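Local coordinates for sulfide-quinone reductase (Aquifex aeolicus, PDB 3HYW), which oxidises hydrogen sulfide with the help of FAD and passes the electrons to a membrane quinone, building polysulfur products, at residues Leu167-Glu170 with Leu171-Gly175; Asp208-Glu212 with Arg213-Trp217. All blocks are in the same frame, centred on the assembly; numbering follows the deposited sequence.

Interaction 1 of 2, residues Leu167-Glu170 with Leu171-Gly175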
# COMPACT_ATOMS: atom_id res chain seq x y z
N LEU A 167 -14.32 -10.37 17.41
CA LEU A 167 -15.13 -9.44 18.18
C LEU A 167 -15.89 -8.47 17.27
O LEU A 167 -17.08 -8.26 17.45
CB LEU A 167 -14.29 -8.69 19.21
CG LEU A 167 -15.01 -7.74 20.18
CD1 LEU A 167 -16.15 -8.46 20.92
CD2 LEU A 167 -14.04 -7.11 21.16
N HIS A 168 -15.20 -7.91 16.28
CA HIS A 168 -15.85 -7.11 15.23
C HIS A 168 -17.03 -7.86 14.60
O HIS A 168 -18.12 -7.30 14.44
CB HIS A 168 -14.84 -6.70 14.14
CG HIS A 168 -15.48 -6.19 12.89
ND1 HIS A 168 -15.98 -4.91 12.78
CD2 HIS A 168 -15.74 -6.80 11.71
CE1 HIS A 168 -16.50 -4.74 11.58
NE2 HIS A 168 -16.37 -5.87 10.90
N TYR A 169 -16.79 -9.11 14.23
CA TYR A 169 -17.81 -9.97 13.64
C TYR A 169 -19.01 -10.11 14.58
O TYR A 169 -20.16 -9.92 14.17
CB TYR A 169 -17.22 -11.35 13.30
CG TYR A 169 -18.25 -12.37 12.85
CD1 TYR A 169 -18.67 -12.43 11.52
CD2 TYR A 169 -18.80 -13.28 13.75
CE1 TYR A 169 -19.63 -13.37 11.11
CE2 TYR A 169 -19.75 -14.22 13.35
CZ TYR A 169 -20.15 -14.26 12.03
OH TYR A 169 -21.09 -15.18 11.62
N GLU A 170 -18.74 -10.43 15.84
CA GLU A 170 -19.78 -10.60 16.86
C GLU A 170 -20.60 -9.33 17.07
O GLU A 170 -21.83 -9.38 17.15
CB GLU A 170 -19.15 -11.06 18.19
CG GLU A 170 -20.14 -11.25 19.35
CD GLU A 170 -21.07 -12.46 19.17
OE1 GLU A 170 -20.67 -13.45 18.51
OE2 GLU A 170 -22.19 -12.41 19.70
N LEU A 171 -19.91 -8.18 17.15
CA LEU A 171 -20.58 -6.90 17.34
C LEU A 171 -21.48 -6.55 16.16
O LEU A 171 -22.57 -6.02 16.34
CB LEU A 171 -19.55 -5.78 17.61
CG LEU A 171 -18.68 -5.94 18.87
CD1 LEU A 171 -17.48 -5.00 18.85
CD2 LEU A 171 -19.50 -5.73 20.14
N LYS A 172 -21.01 -6.86 14.95
CA LYS A 172 -21.79 -6.67 13.73
C LYS A 172 -23.00 -7.63 13.69
O LYS A 172 -24.06 -7.28 13.17
CB LYS A 172 -20.90 -6.85 12.51
CG LYS A 172 -21.36 -6.09 11.27
CD LYS A 172 -20.25 -6.05 10.22
CE LYS A 172 -20.83 -5.74 8.85
NZ LYS A 172 -19.77 -5.50 7.83
N LYS A 173 -22.82 -8.82 14.24
CA LYS A 173 -23.89 -9.80 14.40
C LYS A 173 -24.97 -9.26 15.34
O LYS A 173 -26.17 -9.37 15.07
CB LYS A 173 -23.32 -11.13 14.92
CG LYS A 173 -24.30 -12.28 15.06
CD LYS A 173 -23.60 -13.57 15.47
CE LYS A 173 -24.59 -14.66 15.88
NZ LYS A 173 -25.69 -14.85 14.89
N ARG A 174 -24.53 -8.64 16.44
CA ARG A 174 -25.42 -8.06 17.44
C ARG A 174 -25.94 -6.68 17.02
O ARG A 174 -26.79 -6.10 17.70
CB ARG A 174 -24.70 -7.98 18.79
CG ARG A 174 -24.45 -9.34 19.44
CD ARG A 174 -23.53 -9.22 20.65
NE ARG A 174 -23.36 -10.50 21.35
CZ ARG A 174 -24.09 -10.90 22.39
NH1 ARG A 174 -25.04 -10.12 22.89
NH2 ARG A 174 -23.85 -12.08 22.95
N GLY A 175 -25.44 -6.17 15.89
CA GLY A 175 -25.84 -4.88 15.35
C GLY A 175 -25.43 -3.69 16.21
O GLY A 175 -26.09 -2.65 16.19
O HOH W 1 -17.00 -6.96 8.41
O HOH W 2 -21.98 -14.24 22.05
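Glu170 and Arg174, one helical turn apart, are joined by a salt bridge in which Arg174 NE approaches Glu170 OE2 at 2.8 Å. The carboxylate oxygen uses its anti lone pair, and it sits somewhat out of the guanidinium plane, the two flat groups being turned 54° against each other. Glu170 reaches this position because its CG lies anti to the backbone N (chi1 180°) and the chain then bends at chi2, swinging the carboxylate toward the C-terminal end of the helix. A water accepts a hydrogen bond from Arg174 NH2 and returns a weak one to Glu170 OE2, so that OE2 is gripped twice, by Arg174 NE and by this water, while Glu170 OE1 is hydrogen-bonded to Trp52 NE1. With both oxygens engaged, the buried carboxylate is probably held against rotation.

A second water joins another pair one turn apart. His168 and Lys172 run alongside each other, the lysine CD 3.9 Å from His168 NE2, and one water lies in the imidazole plane, 2.8 Å from His168 NE2, while accepting from Lys172 NZ. The other ring nitrogen, ND1, is hydrogen-bonded to Arg177.

The apolar contact is Leu167 CG against Leu171 CD1, 3.9 Å apart. Beneath these side chains runs the regular i to i+4 ladder, from Leu171 N to Leu167 O (2.8 Å) through Arg174 N to Glu170 O (2.9 Å). Gly175, with positive phi, then closes the helix as the C-prime residue of a Schellman motif.

The end of helix 158-173 and the turn after it lie between several elements: Leu167 packs on helix 126-141 and strand 146-150, Arg174 makes a cation-pi contact with Tyr140 of that helix, His168 and Leu171 meet Met182 of strand 182-185, and Lys172 packs on Glu368 of a neighbouring subunit.

Interaction 2 of 2, residues Asp208-Glu212 with Arg213-Trp217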
# COMPACT_ATOMS: atom_id res chain seq x y z
N ASP A 208 -5.27 -3.41 5.09
CA ASP A 208 -6.48 -3.26 4.26
C ASP A 208 -7.69 -3.84 4.98
O ASP A 208 -8.79 -3.30 4.88
CB ASP A 208 -6.32 -3.96 2.91
CG ASP A 208 -5.45 -3.20 1.95
OD1 ASP A 208 -4.87 -2.16 2.34
OD2 ASP A 208 -5.35 -3.64 0.78
N LEU A 209 -7.47 -4.93 5.69
CA LEU A 209 -8.50 -5.63 6.44
C LEU A 209 -9.01 -4.80 7.62
O LEU A 209 -10.21 -4.73 7.86
CB LEU A 209 -7.94 -6.97 6.92
CG LEU A 209 -8.85 -7.96 7.64
CD1 LEU A 209 -9.82 -8.61 6.65
CD2 LEU A 209 -7.99 -9.01 8.31
N PHE A 210 -8.09 -4.21 8.38
CA PHE A 210 -8.45 -3.32 9.49
C PHE A 210 -9.19 -2.08 8.97
O PHE A 210 -10.17 -1.65 9.56
CB PHE A 210 -7.20 -2.91 10.30
CG PHE A 210 -6.82 -3.90 11.38
CD1 PHE A 210 -7.34 -5.20 11.40
CD2 PHE A 210 -5.91 -3.54 12.37
CE1 PHE A 210 -6.98 -6.10 12.38
CE2 PHE A 210 -5.53 -4.45 13.36
CZ PHE A 210 -6.07 -5.73 13.37
N ALA A 211 -8.72 -1.55 7.84
CA ALA A 211 -9.38 -0.41 7.18
C ALA A 211 -10.79 -0.76 6.71
O ALA A 211 -11.73 0.02 6.94
CB ALA A 211 -8.54 0.10 6.02
N GLU A 212 -10.95 -1.91 6.06
CA GLU A 212 -12.27 -2.35 5.57
C GLU A 212 -13.27 -2.58 6.70
O GLU A 212 -14.47 -2.43 6.49
CB GLU A 212 -12.14 -3.62 4.72
CG GLU A 212 -11.63 -3.38 3.29
CD GLU A 212 -10.67 -4.46 2.79
OE1 GLU A 212 -10.67 -5.59 3.35
OE2 GLU A 212 -9.90 -4.17 1.84
N ARG A 213 -12.78 -2.92 7.88
CA ARG A 213 -13.65 -3.23 9.02
C ARG A 213 -13.60 -2.17 10.12
O ARG A 213 -14.10 -2.40 11.23
CB ARG A 213 -13.30 -4.60 9.59
CG ARG A 213 -13.73 -5.75 8.71
CD ARG A 213 -12.74 -6.90 8.85
NE ARG A 213 -13.12 -8.11 8.12
CZ ARG A 213 -13.24 -8.22 6.80
NH1 ARG A 213 -13.02 -7.18 5.99
NH2 ARG A 213 -13.58 -9.39 6.27
N ASN A 214 -13.00 -1.03 9.81
CA ASN A 214 -12.92 0.12 10.72
C ASN A 214 -12.27 -0.23 12.07
O ASN A 214 -12.81 0.07 13.14
CB ASN A 214 -14.31 0.75 10.89
CG ASN A 214 -14.24 2.19 11.38
OD1 ASN A 214 -13.31 2.93 11.05
ND2 ASN A 214 -15.23 2.58 12.14
N ILE A 215 -11.11 -0.87 12.00
CA ILE A 215 -10.31 -1.12 13.20
C ILE A 215 -9.13 -0.19 13.16
O ILE A 215 -8.24 -0.33 12.32
CB ILE A 215 -9.79 -2.58 13.26
CG1 ILE A 215 -10.92 -3.59 13.01
CG2 ILE A 215 -9.04 -2.83 14.59
CD1 ILE A 215 -11.98 -3.65 14.07
N ASP A 216 -9.12 0.79 14.06
CA ASP A 216 -8.03 1.73 14.17
C ASP A 216 -6.84 1.04 14.79
O ASP A 216 -6.99 0.03 15.49
CB ASP A 216 -8.45 2.94 15.00
CG ASP A 216 -9.52 3.77 14.32
OD1 ASP A 216 -9.32 4.14 13.14
OD2 ASP A 216 -10.55 4.05 14.95
N TRP A 217 -5.64 1.55 14.52
CA TRP A 217 -4.45 0.86 15.01
C TRP A 217 -3.27 1.78 15.26
O TRP A 217 -3.14 2.83 14.64
CB TRP A 217 -4.05 -0.28 14.08
CG TRP A 217 -3.85 0.11 12.67
CD1 TRP A 217 -4.79 0.10 11.67
CD2 TRP A 217 -2.63 0.55 12.07
NE1 TRP A 217 -4.22 0.52 10.49
CE2 TRP A 217 -2.90 0.80 10.70
CE3 TRP A 217 -1.33 0.76 12.55
CZ2 TRP A 217 -1.92 1.25 9.81
CZ3 TRP A 217 -0.35 1.21 11.66
CH2 TRP A 217 -0.66 1.45 10.31
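Phe210 and Ile215 meet through a CH-pi contact: methyl CG2 of the isoleucine stands over the centre of the ring, 4.0 Å from its centroid and 12° off the ring normal. Ile215 CB adds a second touch over the same ring, at Phe210 CG. Trp217 comes instead to the ring edge, its CD1 3.9 Å from Phe210 CD2, with the two aromatic planes at 53°. The tryptophan's first torsion (chi1 55°) sets CG between its own backbone N and carbonyl carbon, which brings the indole back toward the helix.

A methyl group also packs on a charged one. Leu209 CD1 lies over the centre of the Arg213 guanidinium, 3.4 Å from CZ, while Glu212 CB sits at the guanidinium edge. The salt bridge from Arg213 NH1 to Glu212 OE1 is long at 3.9 Å, and Arg213 NH2 has a further long, weak ion pair with Asp354. Replacing Arg213 with an alanine would probably leave Leu209 CD1 without its flat cover and Glu212 without its nearby positive charge.

The backbone turn is a Schellman motif with Asn214, at positive phi, as its C-prime residue. Its firm bond runs from Ile215 N to Phe210 O, 2.7 Å and almost straight (178°); the companion from Asn214 N to Ala211 O is weak.

The turn carries helix 202-212 into strand 216-218 within a beta-alpha-beta unit that starts at strand 182-185. Phe210 stacks edge-to-face with Phe184 of that strand, Leu209, Phe210 and Arg213 rest on Leu165 of helix 158-173, and Asp208 forms a salt bridge with Arg204 of a neighbouring subunit.

In the fold
Both contacts are local, and each illustrates how a helix is brought to its end. Following the chain from the N terminus, interaction 1 completes helix 158-173, after which the chain enters strand 182-185; helix 202-212 follows, and interaction 2 turns it into strand 216-218, an outermost strand of the mixed sheet within this chain. The two stand in series, neither nesting nor crossing, and no long loop is closed by either. They nevertheless touch in space, His168 CE1 lying 3.4 Å from Arg213 O, although the centres of the two interactions are about 14 Å apart. Together they tie two successive helices to strand 182-185, on a side of the subunit that meets a neighbouring subunit of the trimer.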